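Local coordinates for uncharacterized protein (Trypanosoma congolense, PDB 4E40), which serves as a cell-surface receptor for haptoglobin-hemoglobin, an elongated helical bundle whose likely role is nutrient uptake, and can bind heme b, at residues Ala92-Ala97 with Lys235-Ala240; Asp72-Leu77 with Gln85-Ala90; Val7-Glu10 with Asp14-Ala17; Cys19-Gln24 with Asp180-Val185. All blocks are in the same frame, centred on the assembly; numbering follows the deposited sequence. Where two conformers were deposited one is given.

Overall arrangement
All four contacts belong to the receptor's long helical bundle, but they gather at opposite ends of it: contacts 1 and 2 have centres about 12 Å apart, contacts 3 and 4 about 8 Å, while the centres of 1 and 3 are about 76 Å apart. Each pair shares an element, helix 82-147 at one end and helix 12-26 at the other. Contacts 1 and 4 are buried and wholly apolar, alanines and one valine between long helices in one, leucine and valine methyls in the other. Contacts 2 and 3 are partly buried, lie where a helix ends or begins, and add to their apolar pairs a hydrogen bond between a side chain and the main chain.

Contact 1 of 4, residues Ala92-Ala97 with Lys235-Ala240; sequences AVAHHA and KAAEEA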
loop_
_atom_site.group_PDB
_atom_site.type_symbol
_atom_site.label_atom_id
_atom_site.label_comp_id
_atom_site.label_asym_id
_atom_site.label_seq_id
_atom_site.Cartn_x
_atom_site.Cartn_y
_atom_site.Cartn_z
ATOM N N ALA A 92 -3.553 -40.168 -2.284
ATOM C CA ALA A 92 -2.866 -39.665 -1.092
ATOM C C ALA A 92 -2.037 -38.434 -1.480
ATOM O O ALA A 92 -2.097 -37.409 -0.789
ATOM C CB ALA A 92 -1.903 -40.751 -0.565
ATOM N N VAL A 93 -1.394 -38.499 -2.637
ATOM C CA VAL A 93 -0.683 -37.259 -3.164
ATOM C C VAL A 93 -1.620 -36.061 -3.346
ATOM O O VAL A 93 -1.325 -34.932 -2.947
ATOM C CB VAL A 93 0.069 -37.566 -4.476
ATOM C CG1 VAL A 93 0.505 -36.290 -5.185
ATOM C CG2 VAL A 93 1.308 -38.422 -4.130
ATOM N N ALA A 94 -2.799 -36.326 -3.906
ATOM C CA ALA A 94 -3.740 -35.229 -4.130
ATOM C C ALA A 94 -4.190 -34.621 -2.797
ATOM O O ALA A 94 -4.225 -33.396 -2.680
ATOM C CB ALA A 94 -4.971 -35.763 -4.936
ATOM N N HIS A 95 -4.480 -35.466 -1.789
ATOM C CA HIS A 95 -4.828 -34.907 -0.476
ATOM C C HIS A 95 -3.709 -34.092 0.119
ATOM O O HIS A 95 -3.925 -33.016 0.646
ATOM C CB HIS A 95 -5.188 -36.053 0.479
ATOM C CG HIS A 95 -6.549 -36.693 0.247
ATOM N ND1 HIS A 95 -7.671 -36.277 0.906
ATOM C CD2 HIS A 95 -6.924 -37.726 -0.568
ATOM C CE1 HIS A 95 -8.724 -37.118 0.584
ATOM N NE2 HIS A 95 -8.288 -37.983 -0.337
ATOM N N HIS A 96 -2.489 -34.639 0.018
ATOM C CA HIS A 96 -1.358 -33.928 0.621
ATOM C C HIS A 96 -1.083 -32.600 -0.051
ATOM O O HIS A 96 -0.805 -31.603 0.619
ATOM C CB HIS A 96 -0.092 -34.804 0.580
ATOM C CG HIS A 96 -0.258 -36.079 1.329
ATOM N ND1 HIS A 96 0.539 -37.150 1.120
ATOM C CD2 HIS A 96 -1.143 -36.425 2.316
ATOM C CE1 HIS A 96 0.128 -38.162 1.910
ATOM N NE2 HIS A 96 -0.875 -37.708 2.660
ATOM N N ALA A 97 -1.252 -32.559 -1.369
ATOM C CA ALA A 97 -1.020 -31.317 -2.138
ATOM C C ALA A 97 -2.087 -30.279 -1.792
ATOM O O ALA A 97 -1.816 -29.083 -1.663
ATOM C CB ALA A 97 -0.996 -31.564 -3.662
ATOM N N LYS A 235 -3.140 -33.384 -11.268
ATOM C CA LYS A 235 -2.514 -34.508 -11.975
ATOM C C LYS A 235 -2.619 -35.803 -11.207
ATOM O O LYS A 235 -2.867 -36.828 -11.799
ATOM C CB LYS A 235 -1.040 -34.175 -12.277
ATOM C CG LYS A 235 -0.900 -32.976 -13.222
ATOM C CD LYS A 235 -1.173 -33.348 -14.680
ATOM C CE LYS A 235 -1.554 -32.105 -15.483
ATOM N NZ LYS A 235 -1.665 -32.469 -16.926
ATOM N N ALA A 236 -2.444 -35.740 -9.888
ATOM C CA ALA A 236 -2.544 -36.946 -9.079
ATOM C C ALA A 236 -3.997 -37.468 -9.066
ATOM O O ALA A 236 -4.242 -38.668 -9.157
ATOM C CB ALA A 236 -2.079 -36.619 -7.650
ATOM N N ALA A 237 -4.943 -36.544 -8.955
ATOM C CA ALA A 237 -6.350 -36.991 -9.057
ATOM C C ALA A 237 -6.668 -37.615 -10.423
ATOM O O ALA A 237 -7.395 -38.607 -10.475
ATOM C CB ALA A 237 -7.310 -35.849 -8.729
ATOM N N GLU A 238 -6.153 -37.050 -11.501
ATOM C CA GLU A 238 -6.340 -37.631 -12.810
ATOM C C GLU A 238 -5.805 -39.075 -12.844
ATOM O O GLU A 238 -6.491 -40.035 -13.271
ATOM C CB GLU A 238 -5.683 -36.761 -13.874
ATOM C CG GLU A 238 -6.382 -35.447 -14.160
ATOM C CD GLU A 238 -5.490 -34.489 -14.941
ATOM O OE1 GLU A 238 -4.525 -34.969 -15.581
ATOM O OE2 GLU A 238 -5.730 -33.260 -14.911
ATOM N N GLU A 239 -4.583 -39.262 -12.345
ATOM C CA GLU A 239 -4.044 -40.625 -12.286
ATOM C C GLU A 239 -4.930 -41.576 -11.498
ATOM O O GLU A 239 -5.184 -42.730 -11.929
ATOM C CB GLU A 239 -2.559 -40.653 -11.815
ATOM C CG GLU A 239 -2.027 -42.070 -12.140
ATOM C CD GLU A 239 -0.757 -42.495 -11.426
ATOM O OE1 GLU A 239 -0.231 -41.755 -10.558
ATOM O OE2 GLU A 239 -0.343 -43.646 -11.733
ATOM N N ALA A 240 -5.424 -41.128 -10.349
ATOM C CA ALA A 240 -6.301 -41.957 -9.543
ATOM C C ALA A 240 -7.544 -42.356 -10.376
ATOM O O ALA A 240 -7.940 -43.520 -10.342
ATOM C CB ALA A 240 -6.700 -41.273 -8.243
#
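Between V93 and A94 on one side and A236 and A237 on the other, two long helices of the receptor's helical bundle run close to antiparallel. The local axes come within 8.2 Å and their N-to-C directions differ by 157°, an approach consistent with the small alanine side chains at the interface: the CA atoms of A94 and A236 are 5.4 Å apart. The tight, buried part centres on the methyl of A236, which points toward helix 82-147 and lies 3.8 Å from A94 N and 4.1 Å from A94 CB. A94 CB in turn sits 4.5 Å from A237 CB. A94 also touches V64, and A237 touches A63 and A67, all on helix 28-73, which makes this seam a three-helix junction.

V93 lies at the exposed rim, where it buries about 21 Å² against the opposite segment, less than the 37 Å² of A94. V93 also touches K232, one turn before A236. No hydrogen bond crosses the interface. Even at this solvent side one branch makes the shortest contact of all: V93 holds CG1 anti to its main-chain nitrogen (chi1 167°), which directs it across the gap to meet A236 CB at 3.6 Å.

Contact 2 of 4, residues Asp72-Leu77 with Gln85-Ala90; sequences DRVSGL and QKVRKA. Unlike the reference sequence in segment 72-77: D72 (reference Asn).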
loop_
_atom_site.group_PDB
_atom_site.type_symbol
_atom_site.label_atom_id
_atom_site.label_comp_id
_atom_site.label_asym_id
_atom_site.label_seq_id
_atom_site.Cartn_x
_atom_site.Cartn_y
_atom_site.Cartn_z
ATOM N N ASP A 72 -12.447 -45.176 -3.186
ATOM C CA ASP A 72 -13.585 -45.988 -2.705
ATOM C C ASP A 72 -13.915 -47.066 -3.772
ATOM O O ASP A 72 -14.230 -48.258 -3.425
ATOM C CB ASP A 72 -14.803 -45.092 -2.401
ATOM C CG ASP A 72 -16.031 -45.926 -1.934
ATOM O OD1 ASP A 72 -16.038 -46.325 -0.745
ATOM O OD2 ASP A 72 -16.954 -46.258 -2.751
ATOM N N ARG A 73 -13.876 -46.702 -5.065
ATOM C CA ARG A 73 -14.229 -47.698 -6.141
ATOM C C ARG A 73 -13.377 -48.938 -6.105
ATOM O O ARG A 73 -13.824 -50.035 -6.480
ATOM C CB ARG A 73 -14.116 -47.084 -7.551
ATOM C CG ARG A 73 -15.259 -46.170 -7.946
ATOM C CD ARG A 73 -16.597 -46.772 -7.563
ATOM N NE ARG A 73 -17.234 -47.575 -8.614
ATOM C CZ ARG A 73 -18.308 -47.199 -9.315
ATOM N NH1 ARG A 73 -18.869 -46.013 -9.097
ATOM N NH2 ARG A 73 -18.821 -48.023 -10.234
ATOM N N VAL A 74 -12.138 -48.800 -5.621
ATOM C CA VAL A 74 -11.202 -49.946 -5.579
ATOM C C VAL A 74 -11.042 -50.516 -4.174
ATOM O O VAL A 74 -10.112 -51.300 -3.898
ATOM C CB VAL A 74 -9.801 -49.625 -6.230
ATOM C CG1 VAL A 74 -9.922 -49.299 -7.718
ATOM C CG2 VAL A 74 -9.018 -48.582 -5.446
ATOM N N SER A 75 -11.971 -50.187 -3.272
ATOM C CA SER A 75 -11.800 -50.573 -1.890
ATOM C C SER A 75 -11.843 -52.104 -1.746
ATOM O O SER A 75 -11.335 -52.630 -0.762
ATOM C CB SER A 75 -12.844 -49.904 -0.977
ATOM O OG SER A 75 -14.156 -50.373 -1.308
ATOM N N GLY A 76 -12.412 -52.772 -2.749
ATOM C CA GLY A 76 -12.571 -54.257 -2.741
ATOM C C GLY A 76 -11.346 -54.972 -3.263
ATOM O O GLY A 76 -11.225 -56.203 -3.130
ATOM N N LEU A 77 -10.408 -54.233 -3.844
ATOM C CA LEU A 77 -9.157 -54.850 -4.305
ATOM C C LEU A 77 -8.131 -54.951 -3.167
ATOM O O LEU A 77 -8.066 -54.091 -2.308
ATOM C CB LEU A 77 -8.617 -54.118 -5.533
ATOM C CG LEU A 77 -9.593 -54.129 -6.705
ATOM C CD1 LEU A 77 -8.990 -53.419 -7.907
ATOM C CD2 LEU A 77 -9.940 -55.575 -7.065
ATOM N N GLN A 85 -3.072 -50.011 -6.073
ATOM C CA GLN A 85 -1.999 -49.263 -5.429
ATOM C C GLN A 85 -1.660 -47.950 -6.080
ATOM O O GLN A 85 -1.419 -46.982 -5.361
ATOM C CB GLN A 85 -0.767 -50.155 -5.262
ATOM C CG GLN A 85 -1.099 -51.308 -4.315
ATOM C CD GLN A 85 -1.316 -50.877 -2.852
ATOM O OE1 GLN A 85 -0.344 -50.524 -2.182
ATOM N NE2 GLN A 85 -2.585 -50.912 -2.339
ATOM N N LYS A 86 -1.648 -47.876 -7.404
ATOM C CA LYS A 86 -1.375 -46.592 -8.029
ATOM C C LYS A 86 -2.523 -45.658 -7.670
ATOM O O LYS A 86 -2.323 -44.491 -7.402
ATOM C CB LYS A 86 -1.232 -46.702 -9.530
ATOM C CG LYS A 86 -0.032 -47.582 -9.927
ATOM C CD LYS A 86 0.053 -47.685 -11.430
ATOM C CE LYS A 86 1.304 -48.467 -11.856
ATOM N NZ LYS A 86 1.184 -49.009 -13.236
ATOM N N VAL A 87 -3.753 -46.189 -7.617
ATOM C CA VAL A 87 -4.874 -45.294 -7.284
ATOM C C VAL A 87 -4.758 -44.713 -5.857
ATOM O O VAL A 87 -4.911 -43.511 -5.659
ATOM C CB VAL A 87 -6.222 -46.070 -7.378
ATOM C CG1 VAL A 87 -7.394 -45.211 -6.862
ATOM C CG2 VAL A 87 -6.426 -46.447 -8.833
ATOM N N ARG A 88 -4.464 -45.582 -4.891
ATOM C CA ARG A 88 -4.394 -45.165 -3.482
ATOM C C ARG A 88 -3.226 -44.197 -3.304
ATOM O O ARG A 88 -3.361 -43.197 -2.589
ATOM C CB ARG A 88 -4.219 -46.380 -2.551
ATOM C CG ARG A 88 -5.517 -47.234 -2.507
ATOM C CD ARG A 88 -5.165 -48.689 -2.199
ATOM N NE ARG A 88 -6.404 -49.467 -2.325
ATOM C CZ ARG A 88 -6.483 -50.780 -2.501
ATOM N NH1 ARG A 88 -7.684 -51.326 -2.595
ATOM N NH2 ARG A 88 -5.382 -51.557 -2.595
ATOM N N LYS A 89 -2.108 -44.481 -3.973
ATOM C CA LYS A 89 -0.959 -43.569 -3.796
ATOM C C LYS A 89 -1.204 -42.215 -4.412
ATOM O O LYS A 89 -0.842 -41.173 -3.809
ATOM C CB LYS A 89 0.293 -44.167 -4.419
ATOM C CG LYS A 89 0.848 -45.346 -3.626
ATOM C CD LYS A 89 2.061 -45.919 -4.347
ATOM C CE LYS A 89 2.282 -47.347 -3.911
ATOM N NZ LYS A 89 3.339 -48.037 -4.719
ATOM N N ALA A 90 -1.782 -42.208 -5.622
ATOM C CA ALA A 90 -2.088 -40.951 -6.291
ATOM C C ALA A 90 -3.088 -40.123 -5.490
ATOM O O ALA A 90 -2.982 -38.918 -5.371
ATOM C CB ALA A 90 -2.616 -41.205 -7.699
#
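R88 reaches from helix 82-147 to the turn that ends helix 28-73, and the contact divides into polar and apolar parts. In the polar part, the side chain is extended from CG to NE and brings NH1 to the carbonyls of V74 and L77. R88 NH1 donates to L77 O at 2.8 Å, with an N-H...O angle of 159°. The oxygen lies 14° from the guanidinium plane, but the donor stands 40° out of the L77 carbonyl plane, so the bond does not follow a lone pair. V74 O is also 2.8 Å from R88 NH1, near the guanidinium plane at its edge. Outside the two segments, R88 NH2 donates to D78 O.

Within the turn, L77 N bonds to V74 O across the type I beta turn from V74 to L77. D72 O accepts both S75 N and S75 OG, each at 3.0 Å, the hydroxyl lying in its carbonyl plane.

The apolar part is a pair of valines meeting tip to tip, V74 CG2 to V87 CG1 at 4.0 Å. V74 CG2 also lies 4.2 Å from R88 NE. S244 and E243 of helix 192-246 touch V74 and V87 respectively.

R88 thus donates to the main-chain oxygens of L77 and D78, just after the chain leaves its helix, binding the turn between two consecutive helices to the second of them, while V74 and V87 add an apolar contact.

Contact 3 of 4, residues Val7-Glu10 with Asp14-Ala17; sequences VELE and DVAA. Unlike the reference sequence in segment 7-10: E10 (reference Lys). Unlike the reference sequence in segment 14-17: D14 (reference Glu).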
loop_
_atom_site.group_PDB
_atom_site.type_symbol
_atom_site.label_atom_id
_atom_site.label_comp_id
_atom_site.label_asym_id
_atom_site.label_seq_id
_atom_site.Cartn_x
_atom_site.Cartn_y
_atom_site.Cartn_z
ATOM N N VAL A 7 5.564 35.821 14.298
ATOM C CA VAL A 7 6.925 36.172 13.929
ATOM C C VAL A 7 6.922 37.013 12.622
ATOM O O VAL A 7 6.116 36.765 11.738
ATOM C CB VAL A 7 7.795 34.886 13.880
ATOM C CG1 VAL A 7 7.250 33.894 14.905
ATOM C CG2 VAL A 7 7.762 34.194 12.520
ATOM N N GLU A 8 7.715 38.071 12.552
ATOM C CA GLU A 8 7.725 38.901 11.338
ATOM C C GLU A 8 8.946 38.529 10.477
ATOM O O GLU A 8 9.969 38.131 11.029
ATOM C CB GLU A 8 7.793 40.366 11.690
ATOM C CG GLU A 8 6.452 40.949 12.051
ATOM C CD GLU A 8 6.480 42.450 11.916
ATOM O OE1 GLU A 8 7.337 43.105 12.573
ATOM O OE2 GLU A 8 5.653 42.966 11.137
ATOM N N LEU A 9 8.819 38.554 9.155
ATOM C CA LEU A 9 9.985 38.193 8.309
ATOM C C LEU A 9 10.934 39.399 8.400
ATOM O O LEU A 9 10.504 40.556 8.242
ATOM C CB LEU A 9 9.526 37.885 6.871
ATOM C CG LEU A 9 8.557 36.670 6.746
ATOM C CD1 LEU A 9 7.867 36.570 5.401
ATOM C CD2 LEU A 9 9.319 35.379 7.027
ATOM N N GLU A 10 12.197 39.123 8.691
ATOM C CA GLU A 10 13.117 40.163 9.178
ATOM C C GLU A 10 14.004 40.711 8.063
ATOM O O GLU A 10 14.602 41.782 8.196
ATOM C CB GLU A 10 13.984 39.515 10.266
ATOM C CG GLU A 10 14.848 40.427 11.070
ATOM C CD GLU A 10 15.794 39.693 12.045
ATOM O OE1 GLU A 10 15.839 38.450 12.079
ATOM O OE2 GLU A 10 16.500 40.377 12.813
ATOM N N ASP A 14 14.781 35.794 4.666
ATOM C CA ASP A 14 13.633 35.181 5.334
ATOM C C ASP A 14 12.435 35.197 4.398
ATOM O O ASP A 14 11.677 34.230 4.345
ATOM C CB ASP A 14 13.199 35.867 6.617
ATOM C CG ASP A 14 14.143 35.609 7.800
ATOM O OD1 ASP A 14 15.009 34.748 7.749
ATOM O OD2 ASP A 14 13.937 36.344 8.784
ATOM N N VAL A 15 12.266 36.313 3.664
ATOM C CA VAL A 15 11.132 36.375 2.727
ATOM C C VAL A 15 11.278 35.302 1.634
ATOM O O VAL A 15 10.294 34.591 1.345
ATOM C CB VAL A 15 10.967 37.795 2.097
ATOM C CG1 VAL A 15 9.792 37.697 1.118
ATOM C CG2 VAL A 15 10.619 38.794 3.184
ATOM N N ALA A 16 12.472 35.122 1.070
ATOM C CA ALA A 16 12.666 34.108 0.022
ATOM C C ALA A 16 12.420 32.740 0.596
ATOM O O ALA A 16 11.818 31.878 -0.034
ATOM C CB ALA A 16 14.086 34.210 -0.546
ATOM N N ALA A 17 12.906 32.524 1.816
ATOM C CA ALA A 17 12.642 31.235 2.441
ATOM C C ALA A 17 11.147 30.987 2.720
ATOM O O ALA A 17 10.673 29.837 2.552
ATOM C CB ALA A 17 13.485 31.075 3.745
#
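The N-terminal lead-in to helix 12-26 folds back on the first turn of that helix, with L9 and E10 meeting D14 and V15. Its polar link is E10 N donating to D14 OD2 at 3.3 Å, fairly straight at 159° but long. The carboxylate receives it on the anti lone pair of OD2, the one directed away from OD1. D14 turns CG anti to its own carbonyl carbon (chi1 -74°), which carries the carboxylate back toward the lead-in, and OD2 also comes within 3.5 Å of E10 CB.

D14 N, in the first turn, bonds to OD2 of D11, the residue just before helix 12-26. This helix start, at one end of the receptor's helical bundle, is thus tied to residues on its N-terminal side through two aspartates: D11 reaches forward to an amide, whereas D14 reaches back. The carboxylates of E10 and D14 stand close as well, E10 OE1 to D14 OD2 being 4.3 Å, a like-charge pair that probably tempers the gain from the hydrogen bond.

L9 supplies the apolar half. Its CB lies 4.0 Å from V15 CG2, the two side chains meeting at about a right angle, while the L9 side chain slants across that of D14, with L9 CD2 3.9 Å from D14 CB. Beyond this pair, L143 and L144 of helix 82-147 touch L9, and V155 and A158 of helix 153-160 touch V15.

Contact 4 of 4, residues Cys19-Gln24 with Asp180-Val185; sequences CELRAQ and DKLPGV
L21 CD2 is the atom of segment 19-24 that makes the close contacts with segment 180-185, meeting V185 CG1 at 4.0 Å and L182 CD1 at 4.1 Å. The V185 methyl is approached tip to tip, whereas L21 and L182 pass at a slant. All three residues are buried, and no hydrogen bond joins the segments. L21 sets CG anti to its main-chain nitrogen (chi1 178°), which extends the side chain away from its helix toward the other two.

What positions these partners is the chain around them: L182 occupies the N-cap position of helix 183-187, three residues before V185, so both are supplied by the start of one short helix. L182 also rests on D14, A17 and A18 of helix 12-26. L175 and L179 of helix 172-180 also touch L21.

Farther out, C19 is joined to C162 by a disulfide, and R22 NH1 is hydrogen-bonded to S141 OG, tying helix 12-26 to its surroundings. Leucine and valine methyls packed between short helices, with V185 reaching L143 of helix 82-147, fit the hydrophobic core at one end of a helical bundle.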
loop_
_atom_site.group_PDB
_atom_site.type_symbol
_atom_site.label_atom_id
_atom_site.label_comp_id
_atom_site.label_asym_id
_atom_site.label_seq_id
_atom_site.Cartn_x
_atom_site.Cartn_y
_atom_site.Cartn_z
ATOM N N CYS A 19 8.694 32.298 0.942
ATOM C CA CYS A 19 8.107 32.083 -0.416
ATOM C C CYS A 19 8.259 30.623 -0.804
ATOM O O CYS A 19 7.283 29.961 -1.203
ATOM C CB CYS A 19 8.872 32.971 -1.418
ATOM S SG CYS A 19 7.888 33.109 -2.930
ATOM N N GLU A 20 9.492 30.090 -0.634
ATOM C CA GLU A 20 9.726 28.665 -0.965
ATOM C C GLU A 20 8.893 27.754 -0.056
ATOM O O GLU A 20 8.348 26.745 -0.510
ATOM C CB GLU A 20 11.211 28.291 -0.886
ATOM C CG GLU A 20 11.505 26.808 -1.205
ATOM C CD GLU A 20 10.938 26.358 -2.541
ATOM O OE1 GLU A 20 10.662 27.233 -3.412
ATOM O OE2 GLU A 20 10.732 25.138 -2.742
ATOM N N LEU A 21 8.850 28.048 1.240
ATOM C CA LEU A 21 8.056 27.235 2.164
ATOM C C LEU A 21 6.580 27.209 1.731
ATOM O O LEU A 21 5.949 26.151 1.766
ATOM C CB LEU A 21 8.140 27.785 3.587
ATOM C CG LEU A 21 7.334 27.087 4.684
ATOM C CD1 LEU A 21 7.677 25.590 4.782
ATOM C CD2 LEU A 21 7.453 27.750 6.055
ATOM N N ARG A 22 6.040 28.381 1.380
ATOM C CA ARG A 22 4.627 28.416 0.968
ATOM C C ARG A 22 4.411 27.525 -0.256
ATOM O O ARG A 22 3.385 26.807 -0.304
ATOM C CB ARG A 22 4.220 29.869 0.652
ATOM C CG ARG A 22 2.700 30.030 0.467
ATOM C CD ARG A 22 2.337 30.077 -1.039
ATOM N NE ARG A 22 3.001 31.171 -1.749
ATOM C CZ ARG A 22 2.660 32.483 -1.703
ATOM N NH1 ARG A 22 1.615 32.915 -0.981
ATOM N NH2 ARG A 22 3.369 33.387 -2.381
ATOM N N ALA A 23 5.312 27.572 -1.230
ATOM C CA ALA A 23 5.197 26.719 -2.437
ATOM C C ALA A 23 5.253 25.237 -2.079
ATOM O O ALA A 23 4.483 24.433 -2.636
ATOM C CB ALA A 23 6.241 27.043 -3.486
ATOM N N GLN A 24 6.084 24.896 -1.071
ATOM C CA GLN A 24 6.120 23.475 -0.622
ATOM C C GLN A 24 4.816 23.063 0.077
ATOM O O GLN A 24 4.283 21.990 -0.173
ATOM C CB GLN A 24 7.261 23.231 0.371
ATOM C CG GLN A 24 8.651 23.497 -0.189
ATOM C CD GLN A 24 9.363 22.339 -0.731
ATOM O OE1 GLN A 24 9.867 22.408 -1.881
ATOM N NE2 GLN A 24 9.249 21.228 -0.078
ATOM N N ASP A 180 13.327 24.242 8.103
ATOM C CA ASP A 180 14.543 24.468 8.926
ATOM C C ASP A 180 15.230 25.754 8.545
ATOM O O ASP A 180 15.964 26.313 9.380
ATOM C CB ASP A 180 15.517 23.321 8.749
ATOM C CG ASP A 180 15.059 22.066 9.434
ATOM O OD1 ASP A 180 14.004 22.052 10.136
ATOM O OD2 ASP A 180 15.722 21.019 9.198
ATOM N N LYS A 181 14.973 26.312 7.338
ATOM C CA LYS A 181 15.529 27.625 6.993
ATOM C C LYS A 181 14.861 28.805 7.711
ATOM O O LYS A 181 15.363 29.947 7.708
ATOM C CB LYS A 181 15.436 27.838 5.466
ATOM C CG LYS A 181 16.293 26.929 4.635
ATOM C CD LYS A 181 16.646 27.633 3.327
ATOM C CE LYS A 181 18.104 28.085 3.353
ATOM N NZ LYS A 181 18.539 28.588 2.008
ATOM N N LEU A 182 13.664 28.562 8.258
ATOM C CA LEU A 182 12.891 29.585 8.971
ATOM C C LEU A 182 12.503 29.069 10.349
ATOM O O LEU A 182 11.321 28.831 10.628
ATOM C CB LEU A 182 11.592 29.879 8.230
ATOM C CG LEU A 182 11.600 30.767 7.048
ATOM C CD1 LEU A 182 10.216 30.702 6.406
ATOM C CD2 LEU A 182 11.969 32.184 7.479
ATOM N N PRO A 183 13.485 28.969 11.228
ATOM C CA PRO A 183 13.238 28.360 12.531
ATOM C C PRO A 183 12.172 29.117 13.339
ATOM O O PRO A 183 11.410 28.471 14.077
ATOM C CB PRO A 183 14.635 28.374 13.210
ATOM C CG PRO A 183 15.421 29.446 12.460
ATOM C CD PRO A 183 14.896 29.371 11.048
ATOM N N GLY A 184 12.054 30.442 13.170
ATOM C CA GLY A 184 11.040 31.187 13.911
ATOM C C GLY A 184 9.637 30.803 13.481
ATOM O O GLY A 184 8.749 30.601 14.318
ATOM N N VAL A 185 9.430 30.642 12.177
ATOM C CA VAL A 185 8.124 30.211 11.666
ATOM C C VAL A 185 7.835 28.755 12.017
ATOM O O VAL A 185 6.717 28.397 12.400
ATOM C CB VAL A 185 8.009 30.433 10.106
ATOM C CG1 VAL A 185 6.774 29.740 9.504
ATOM C CG2 VAL A 185 8.038 31.944 9.749
#